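PDB 1UFI: major centromere autoantigen B from Homo sapiens, which probably binds centromeric satellite DNA as a dimer, its two copies joined through the helical dimerisation domain. Local coordinates for residues Met18-Leu23 with Ser34-Leu39. Numbering follows the deposited sequence.
Sequences MVKRYL and SHILHL
Between Lys20, Leu23 and Ile36 no flat group intervenes: aliphatic carbon meets aliphatic carbon, and the rings of both segments find their partners elsewhere. Tyr22 meets Phe26 edge-to-face, while the His35 ring meets that of His38 of the second subunit with the planes about 30° apart.

Ile36 is the wedge, its two branches divided between two residues of helix 9-23. Its CG2 comes up against the lysine stem, 3.6 Å from Lys20 CD and 4.0 Å from Lys20 CG. The other branch, CG1 and CD1, runs past Leu23 in the opposite sense; Ile36 CD1 lies 4.1 Å from Leu23 CB and equally far from Leu23 CD2. With CG2 anti to the backbone N (chi1 -71° to CG1), the branches are splayed to reach both neighbours.

Lys20 starts out extended, then bends at chi3 (68°), and its NZ makes a salt bridge to Glu40 further along helix 30-49. Leu39 of the second subunit packs on both Leu23 and Ile36. The two antiparallel helices of this hairpin, one half of a dimeric four-helix bundle, are thus joined here by van der Waals contact, with no hydrogen bond between the two segments and the lysine charge carried past the apolar contact to a carboxylate.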
loop_
_atom_site.group_PDB
_atom_site.type_symbol
_atom_site.label_atom_id
_atom_site.label_comp_id
_atom_site.label_asym_id
_atom_site.label_seq_id
_atom_site.Cartn_x
_atom_site.Cartn_y
_atom_site.Cartn_z
ATOM N N MET A 18 8.269 2.261 -0.164
ATOM C CA MET A 18 8.241 3.671 -0.491
ATOM C C MET A 18 6.880 4.265 -0.065
ATOM O O MET A 18 6.835 5.387 0.415
ATOM C CB MET A 18 8.496 3.871 -2.009
ATOM C CG MET A 18 9.920 3.506 -2.416
ATOM S SD MET A 18 11.158 4.602 -1.643
ATOM C CE MET A 18 11.676 3.888 -0.858
ATOM N N VAL A 19 5.780 3.542 -0.262
ATOM C CA VAL A 19 4.472 3.971 0.295
ATOM C C VAL A 19 4.577 4.175 1.834
ATOM O O VAL A 19 4.046 5.177 2.362
ATOM C CB VAL A 19 3.312 2.946 -0.023
ATOM C CG1 VAL A 19 2.018 3.361 0.710
ATOM C CG2 VAL A 19 3.105 2.754 -1.521
ATOM N N LYS A 20 5.216 3.237 2.542
ATOM C CA LYS A 20 5.379 3.341 3.989
ATOM C C LYS A 20 6.281 4.569 4.357
ATOM O O LYS A 20 6.009 5.297 5.320
ATOM C CB LYS A 20 5.893 1.951 4.550
ATOM C CG LYS A 20 6.158 1.861 6.078
ATOM C CD LYS A 20 6.202 0.364 6.489
ATOM C CE LYS A 20 7.376 -0.398 5.946
ATOM N NZ LYS A 20 7.507 -1.734 6.681
ATOM N N ARG A 21 7.286 4.811 3.544
ATOM C CA ARG A 21 8.221 5.927 3.772
ATOM C C ARG A 21 7.472 7.234 3.653
ATOM O O ARG A 21 7.698 8.187 4.446
ATOM C CB ARG A 21 9.382 5.870 2.776
ATOM C CG ARG A 21 10.072 7.215 2.614
ATOM C CD ARG A 21 11.475 7.108 2.093
ATOM N NE ARG A 21 11.998 5.780 2.322
ATOM C CZ ARG A 21 13.213 5.371 1.993
ATOM N NH1 ARG A 21 13.921 4.572 2.784
ATOM N NH2 ARG A 21 13.727 5.785 0.859
ATOM N N TYR A 22 6.573 7.288 2.680
ATOM C CA TYR A 22 5.742 8.463 2.467
ATOM C C TYR A 22 4.788 8.731 3.642
ATOM O O TYR A 22 4.778 9.832 4.264
ATOM C CB TYR A 22 4.994 8.401 1.110
ATOM C CG TYR A 22 4.052 9.551 0.894
ATOM C CD1 TYR A 22 4.547 10.786 0.446
ATOM C CD2 TYR A 22 2.689 9.434 1.169
ATOM C CE1 TYR A 22 3.709 11.823 0.280
ATOM C CE2 TYR A 22 1.819 10.499 0.950
ATOM C CZ TYR A 22 2.395 11.705 0.551
ATOM O OH TYR A 22 1.576 12.781 0.373
ATOM N N LEU A 23 4.030 7.729 3.989
ATOM C CA LEU A 23 3.031 7.833 5.029
ATOM C C LEU A 23 3.630 8.148 6.377
ATOM O O LEU A 23 3.118 9.035 7.072
ATOM C CB LEU A 23 2.305 6.481 5.098
ATOM C CG LEU A 23 0.800 6.504 5.003
ATOM C CD1 LEU A 23 0.140 7.841 4.536
ATOM C CD2 LEU A 23 0.329 5.211 4.267
ATOM N N SER A 34 -1.588 0.675 11.766
ATOM C CA SER A 34 -2.229 -0.651 11.703
ATOM C C SER A 34 -2.571 -1.022 10.253
ATOM O O SER A 34 -2.357 -2.164 9.796
ATOM C CB SER A 34 -3.505 -0.670 12.529
ATOM O OG SER A 34 -3.943 -2.047 12.550
ATOM N N HIS A 35 -3.123 -0.055 9.539
ATOM C CA HIS A 35 -3.461 -0.228 8.131
ATOM C C HIS A 35 -2.228 -0.561 7.302
ATOM O O HIS A 35 -2.299 -1.394 6.408
ATOM C CB HIS A 35 -4.069 1.047 7.592
ATOM C CG HIS A 35 -5.445 1.351 8.119
ATOM N ND1 HIS A 35 -6.012 2.599 8.020
ATOM C CD2 HIS A 35 -6.372 0.564 8.721
ATOM C CE1 HIS A 35 -7.213 2.586 8.574
ATOM N NE2 HIS A 35 -7.475 1.350 8.971
ATOM N N ILE A 36 -1.091 0.079 7.581
ATOM C CA ILE A 36 0.170 -0.274 6.911
ATOM C C ILE A 36 0.556 -1.723 7.188
ATOM O O ILE A 36 0.835 -2.477 6.246
ATOM C CB ILE A 36 1.305 0.650 7.368
ATOM C CG1 ILE A 36 1.037 2.012 6.777
ATOM C CG2 ILE A 36 2.655 0.143 6.818
ATOM C CD1 ILE A 36 2.006 3.124 7.394
ATOM N N LEU A 37 0.568 -2.068 8.481
ATOM C CA LEU A 37 1.026 -3.397 8.921
ATOM C C LEU A 37 0.108 -4.521 8.386
ATOM O O LEU A 37 0.651 -5.534 7.999
ATOM C CB LEU A 37 1.197 -3.464 10.438
ATOM C CG LEU A 37 2.583 -2.880 10.861
ATOM C CD1 LEU A 37 2.530 -2.107 12.147
ATOM C CD2 LEU A 37 3.621 -3.954 11.032
ATOM N N HIS A 38 -1.200 -4.269 8.314
ATOM C CA HIS A 38 -2.140 -5.221 7.710
ATOM C C HIS A 38 -1.887 -5.420 6.217
ATOM O O HIS A 38 -1.871 -6.549 5.730
ATOM C CB HIS A 38 -3.591 -4.846 8.033
ATOM C CG HIS A 38 -3.975 -5.240 9.431
ATOM N ND1 HIS A 38 -4.335 -6.540 9.761
ATOM C CD2 HIS A 38 -3.909 -4.554 10.596
ATOM C CE1 HIS A 38 -4.556 -6.600 11.073
ATOM N NE2 HIS A 38 -4.306 -5.409 11.600
ATOM N N LEU A 39 -1.727 -4.344 5.464
ATOM C CA LEU A 39 -1.512 -4.533 4.004
ATOM C C LEU A 39 -0.184 -5.240 3.689
ATOM O O LEU A 39 -0.124 -6.090 2.802
ATOM C CB LEU A 39 -1.707 -3.196 3.256
ATOM C CG LEU A 39 -1.837 -3.469 1.763
ATOM C CD1 LEU A 39 -3.040 -4.296 1.481
ATOM C CD2 LEU A 39 -1.896 -2.061 1.074
#